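Local coordinates for nucleoplasmin-like protein (Drosophila melanogaster, PDB 1NLQ), which binds core histones and, as a histone chaperone, functions in the ATP-facilitated assembly of approximately regularly spaced nucleosomal arrays, at residues Lys35-Gly40 with Ala65-Gly70; Glu45-Val50 with Lys92-Val97. One frame throughout, in Å; residues are numbered along the deposited sequence.

Contact 1 (Lys35-Gly40 with Ala65-Gly70)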
loop_
_atom_site.group_PDB
_atom_site.type_symbol
_atom_site.label_atom_id
_atom_site.label_comp_id
_atom_site.label_asym_id
_atom_site.label_seq_id
_atom_site.Cartn_x
_atom_site.Cartn_y
_atom_site.Cartn_z
ATOM N N LYS A 35 -0.669 -10.491 -1.420
ATOM C CA LYS A 35 -0.459 -9.221 -0.740
ATOM C C LYS A 35 0.850 -8.521 -1.028
ATOM O O LYS A 35 0.885 -7.302 -1.143
ATOM C CB LYS A 35 -0.574 -9.419 0.772
ATOM C CG LYS A 35 -1.961 -9.795 1.263
ATOM C CD LYS A 35 -2.923 -8.647 1.044
ATOM C CE LYS A 35 -4.247 -8.862 1.761
ATOM N NZ LYS A 35 -5.114 -7.650 1.659
ATOM N N GLN A 36 1.924 -9.289 -1.124
ATOM C CA GLN A 36 3.242 -8.713 -1.337
ATOM C C GLN A 36 4.168 -9.609 -2.151
ATOM O O GLN A 36 4.131 -10.833 -2.042
ATOM C CB GLN A 36 3.867 -8.406 0.041
ATOM C CG GLN A 36 5.323 -7.969 0.032
ATOM C CD GLN A 36 5.881 -7.740 1.438
ATOM O OE1 GLN A 36 5.949 -6.610 1.913
ATOM N NE2 GLN A 36 6.273 -8.821 2.107
ATOM N N ILE A 37 4.972 -8.978 -3.004
ATOM C CA ILE A 37 5.962 -9.677 -3.815
ATOM C C ILE A 37 7.219 -8.886 -3.507
ATOM O O ILE A 37 7.321 -7.702 -3.823
ATOM C CB ILE A 37 5.615 -9.650 -5.316
ATOM C CG1 ILE A 37 4.286 -10.384 -5.533
ATOM C CG2 ILE A 37 6.706 -10.357 -6.113
ATOM C CD1 ILE A 37 3.832 -10.487 -6.982
ATOM N N LEU A 38 8.163 -9.567 -2.873
ATOM C CA LEU A 38 9.388 -8.960 -2.386
ATOM C C LEU A 38 10.665 -9.506 -3.004
ATOM O O LEU A 38 10.809 -10.717 -3.171
ATOM C CB LEU A 38 9.404 -9.164 -0.870
ATOM C CG LEU A 38 10.560 -8.727 0.024
ATOM C CD1 LEU A 38 10.688 -7.208 0.051
ATOM C CD2 LEU A 38 10.285 -9.263 1.423
ATOM N N LEU A 39 11.587 -8.601 -3.332
ATOM C CA LEU A 39 12.863 -8.973 -3.930
ATOM C C LEU A 39 13.889 -9.284 -2.835
ATOM O O LEU A 39 14.086 -8.498 -1.917
ATOM C CB LEU A 39 13.372 -7.831 -4.810
ATOM C CG LEU A 39 14.675 -8.097 -5.579
ATOM C CD1 LEU A 39 14.447 -9.177 -6.625
ATOM C CD2 LEU A 39 15.142 -6.809 -6.246
ATOM N N GLY A 40 14.543 -10.436 -2.945
ATOM C CA GLY A 40 15.534 -10.820 -1.950
ATOM C C GLY A 40 16.741 -9.904 -1.882
ATOM O O GLY A 40 17.134 -9.297 -2.878
ATOM N N ALA A 65 4.525 -8.204 -11.123
ATOM C CA ALA A 65 5.586 -7.587 -10.344
ATOM C C ALA A 65 6.810 -7.295 -11.208
ATOM O O ALA A 65 7.239 -8.133 -11.995
ATOM C CB ALA A 65 5.983 -8.507 -9.176
ATOM N N VAL A 66 7.342 -6.088 -11.078
ATOM C CA VAL A 66 8.560 -5.682 -11.770
ATOM C C VAL A 66 9.376 -5.091 -10.631
ATOM O O VAL A 66 9.015 -4.047 -10.086
ATOM C CB VAL A 66 8.309 -4.596 -12.837
ATOM C CG1 VAL A 66 9.656 -4.107 -13.406
ATOM C CG2 VAL A 66 7.459 -5.160 -13.957
ATOM N N LEU A 67 10.453 -5.775 -10.254
ATOM C CA LEU A 67 11.303 -5.340 -9.153
ATOM C C LEU A 67 12.742 -5.143 -9.621
ATOM O O LEU A 67 13.167 -5.713 -10.625
ATOM C CB LEU A 67 11.287 -6.390 -8.039
ATOM C CG LEU A 67 9.917 -6.868 -7.540
ATOM C CD1 LEU A 67 10.094 -8.095 -6.669
ATOM C CD2 LEU A 67 9.219 -5.755 -6.779
ATOM N N LYS A 68 13.487 -4.322 -8.891
ATOM C CA LYS A 68 14.886 -4.077 -9.222
ATOM C C LYS A 68 15.605 -3.458 -8.034
ATOM O O LYS A 68 15.210 -2.405 -7.541
ATOM C CB LYS A 68 15.001 -3.156 -10.444
ATOM C CG LYS A 68 16.454 -2.949 -10.900
ATOM C CD LYS A 68 16.574 -2.275 -12.267
ATOM C CE LYS A 68 16.058 -0.852 -12.263
ATOM N NZ LYS A 68 16.487 -0.121 -13.501
ATOM N N ALA A 69 16.650 -4.134 -7.566
ATOM C CA ALA A 69 17.438 -3.644 -6.440
ATOM C C ALA A 69 17.927 -2.235 -6.764
ATOM O O ALA A 69 18.525 -2.005 -7.814
ATOM C CB ALA A 69 18.625 -4.573 -6.195
ATOM N N GLY A 70 17.667 -1.296 -5.861
ATOM C CA GLY A 70 18.074 0.080 -6.089
ATOM C C GLY A 70 16.913 0.965 -6.506
ATOM O O GLY A 70 16.986 2.194 -6.393
#

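Contact 2 (Glu45-Val50 with Lys92-Val97)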
loop_
_atom_site.group_PDB
_atom_site.type_symbol
_atom_site.label_atom_id
_atom_site.label_comp_id
_atom_site.label_asym_id
_atom_site.label_seq_id
_atom_site.Cartn_x
_atom_site.Cartn_y
_atom_site.Cartn_z
ATOM N N GLU A 45 22.148 -5.908 -7.995
ATOM C CA GLU A 45 21.726 -4.524 -8.120
ATOM C C GLU A 45 21.460 -4.170 -9.588
ATOM O O GLU A 45 22.212 -4.564 -10.482
ATOM C CB GLU A 45 22.792 -3.591 -7.532
ATOM C CG GLU A 45 22.289 -2.184 -7.265
ATOM C CD GLU A 45 21.550 -2.041 -5.936
ATOM O OE1 GLU A 45 21.290 -3.070 -5.278
ATOM O OE2 GLU A 45 21.222 -0.895 -5.543
ATOM N N ASN A 46 20.372 -3.442 -9.825
ATOM C CA ASN A 46 19.974 -3.002 -11.164
ATOM C C ASN A 46 19.451 -4.060 -12.126
ATOM O O ASN A 46 19.247 -3.766 -13.305
ATOM C CB ASN A 46 21.123 -2.245 -11.837
ATOM C CG ASN A 46 21.577 -1.061 -11.022
ATOM O OD1 ASN A 46 20.747 -0.309 -10.492
ATOM N ND2 ASN A 46 22.894 -0.878 -10.914
ATOM N N GLU A 47 19.239 -5.279 -11.640
ATOM C CA GLU A 47 18.720 -6.339 -12.483
ATOM C C GLU A 47 17.212 -6.452 -12.327
ATOM O O GLU A 47 16.698 -6.672 -11.229
ATOM C CB GLU A 47 19.355 -7.672 -12.123
ATOM C CG GLU A 47 18.637 -8.853 -12.717
ATOM C CD GLU A 47 19.181 -10.150 -12.193
ATOM O OE1 GLU A 47 20.315 -10.491 -12.584
ATOM O OE2 GLU A 47 18.479 -10.814 -11.389
ATOM N N PHE A 48 16.501 -6.304 -13.436
ATOM C CA PHE A 48 15.057 -6.411 -13.395
ATOM C C PHE A 48 14.626 -7.832 -13.107
ATOM O O PHE A 48 15.140 -8.786 -13.692
ATOM C CB PHE A 48 14.443 -5.956 -14.718
ATOM C CG PHE A 48 14.231 -4.480 -14.808
ATOM C CD1 PHE A 48 14.938 -3.714 -15.729
ATOM C CD2 PHE A 48 13.323 -3.846 -13.963
ATOM C CE1 PHE A 48 14.744 -2.339 -15.808
ATOM C CE2 PHE A 48 13.122 -2.462 -14.035
ATOM C CZ PHE A 48 13.831 -1.709 -14.956
ATOM N N ASN A 49 13.681 -7.961 -12.186
ATOM C CA ASN A 49 13.120 -9.250 -11.816
ATOM C C ASN A 49 11.635 -9.103 -12.067
ATOM O O ASN A 49 10.984 -8.246 -11.476
ATOM C CB ASN A 49 13.402 -9.559 -10.347
ATOM C CG ASN A 49 14.736 -10.253 -10.150
ATOM O OD1 ASN A 49 14.791 -11.470 -9.975
ATOM N ND2 ASN A 49 15.814 -9.484 -10.196
ATOM N N VAL A 50 11.107 -9.937 -12.954
ATOM C CA VAL A 50 9.704 -9.868 -13.323
ATOM C C VAL A 50 8.973 -11.172 -13.065
ATOM O O VAL A 50 9.415 -12.236 -13.497
ATOM C CB VAL A 50 9.563 -9.502 -14.825
ATOM C CG1 VAL A 50 8.095 -9.399 -15.216
ATOM C CG2 VAL A 50 10.286 -8.193 -15.090
ATOM N N LYS A 92 12.052 -13.035 -15.808
ATOM C CA LYS A 92 13.224 -12.173 -15.987
ATOM C C LYS A 92 13.896 -11.996 -14.627
ATOM O O LYS A 92 13.218 -11.769 -13.619
ATOM C CB LYS A 92 12.819 -10.806 -16.543
ATOM C CG LYS A 92 13.961 -9.991 -17.130
ATOM C CD LYS A 92 13.430 -8.735 -17.825
ATOM C CE LYS A 92 14.445 -8.172 -18.825
ATOM N NZ LYS A 92 13.822 -7.160 -19.733
ATOM N N GLY A 93 15.221 -12.102 -14.602
ATOM C CA GLY A 93 15.949 -11.968 -13.352
ATOM C C GLY A 93 16.234 -13.323 -12.722
ATOM O O GLY A 93 15.689 -14.343 -13.145
ATOM N N SER A 94 17.079 -13.343 -11.698
ATOM C CA SER A 94 17.410 -14.603 -11.049
ATOM C C SER A 94 16.892 -14.687 -9.625
ATOM O O SER A 94 17.033 -15.712 -8.960
ATOM C CB SER A 94 18.922 -14.833 -11.078
ATOM O OG SER A 94 19.357 -14.971 -12.421
ATOM N N GLY A 95 16.267 -13.609 -9.171
ATOM C CA GLY A 95 15.722 -13.585 -7.830
ATOM C C GLY A 95 16.786 -13.603 -6.743
ATOM O O GLY A 95 17.905 -13.156 -6.960
ATOM N N PRO A 96 16.460 -14.131 -5.555
ATOM C CA PRO A 96 15.143 -14.689 -5.250
ATOM C C PRO A 96 14.032 -13.654 -5.105
ATOM O O PRO A 96 14.282 -12.480 -4.836
ATOM C CB PRO A 96 15.386 -15.465 -3.955
ATOM C CG PRO A 96 16.478 -14.690 -3.299
ATOM C CD PRO A 96 17.393 -14.307 -4.424
ATOM N N VAL A 97 12.805 -14.113 -5.325
ATOM C CA VAL A 97 11.626 -13.277 -5.185
ATOM C C VAL A 97 10.645 -14.052 -4.308
ATOM O O VAL A 97 10.424 -15.248 -4.511
ATOM C CB VAL A 97 10.972 -12.975 -6.551
ATOM C CG1 VAL A 97 9.675 -12.197 -6.349
ATOM C CG2 VAL A 97 11.933 -12.174 -7.408
#

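Contact 1 (Lys35-Gly40 with Ala65-Gly70)
Ile37 and Leu39 meet Ala65, Leu67 and Ala69 between the two four-stranded antiparallel sheets of the nucleoplasmin core, an eight-stranded beta sandwich with jelly-roll topology. Strand 31-39 belongs to one sheet and strand 60-68 to the other; their axes come within 7.6 Å, with the N-to-C directions 27° apart, and the contact is made by apolar side chains, partly against backbone. At the start of the segment the chain makes a classic beta bulge, Lys35 and Gln36 both lying opposite His100, and Gln36 NE2 reaches across to the carbonyl of Ile64 in a neighbouring subunit. Ile37 is the first residue to turn inward. Its CG2 and CD1 both rest against the methyl of Ala65, each 3.7 Å from Ala65 CB, and CG2 also brushes Leu67 CD1. The side chains of Ile37 and Leu67 cross at about a right angle. Leu38 points its side chain away from this interface, against Ala65 of a neighbouring subunit, but its carbonyl carbon still lies 4.0 Å from Leu67 CD1. Leu39 faces inward again, and Leu67 CD1 comes over the start of the residue, 3.7 Å from Leu39 N and 3.8 Å from Leu39 CB. With chi1 at -177°, CG of Leu39 swings to the side opposite its own amide nitrogen, which carries the branch toward Lys68 and Ala69. The side chain of Val97 packs against both Ile37 and Leu39. At the far end Leu39 CD2 touches backbone more than side chain, sitting 3.3 Å from Ala69 N and 4.1 Å from Ala69 CB.

Contact 2 (Glu45-Val50 with Lys92-Val97)
Glu47 and Asn49 turn their polar ends toward the loop Gly93-Gly95 at one end of the nucleoplasmin beta sandwich, where strand 48-55 pairs antiparallel with strand 86-92 and the chain then crosses to the other sheet. Glu47 runs extended beyond CG to where OE2 accepts a hydrogen bond from Ser94 N at 2.9 Å, the donor meeting the carboxylate from above its plane. The same oxygen uses its anti lone pair for Asn49 ND2, and Lys44 adds a salt bridge, so several partners grip OE2 and probably stabilise its negative charge. The Asn49 amide is held at both ends: with CG beside the backbone nitrogen (chi1 -88°), it turns ND2 to Glu47 and OD1 to Gly95. ND2 is shared between Glu47 OE2 and Glu47 O, the latter 3.1 Å away and nearly in the amide plane, though ND2 stands above the carbonyl plane it approaches. On the loop side, OD1 accepts from Gly95 N at 2.7 Å, in the plane of its own C=O, although the angle at the hydrogen is only 133°. With an alanine here in place of Asn49, Gly95 N would probably lose this acceptor and the Glu47 carboxylate one of the partners that fix its rotation. Gly93 passes close by; a CB there would run into Asn49 CG and Phe48 O, and its backbone angles alone call for glycine. Val97 CG2 lies alongside, 3.9 Å from Asn49 OD1. Val50 and Lys92 form a hydrogen-bonded antiparallel pair, their CB atoms 3.9 Å apart. Lys92 O takes the amide of Val50 at 2.9 Å and a CA-H contact from Asn49 CA at 3.1 Å.

After strands 4-11 and 17-20 the chain follows strand 31-39 to Gly40, then passes through Glu45-Val50, Ala65-Gly70 and last Lys92-Val97. Contact 1 closes a 24-residue excursion and contact 2 one of 41, and because their segments alternate the two loops cross instead of nesting. Contact 1 joins the opposed sheets; contact 2 ties strand 48-55 to the connection by which the chain passes from strand 86-92 in one sheet to strand 97-104 in the other. Their centres are about 8 Å apart. Probable hydrogen bonds from Asn49 N to Leu67 O and from Gly40 N to Pro96 O stitch them together. Glu45 and Lys68, inferred to take part in pentamer-pentamer interaction, lie at this shared end.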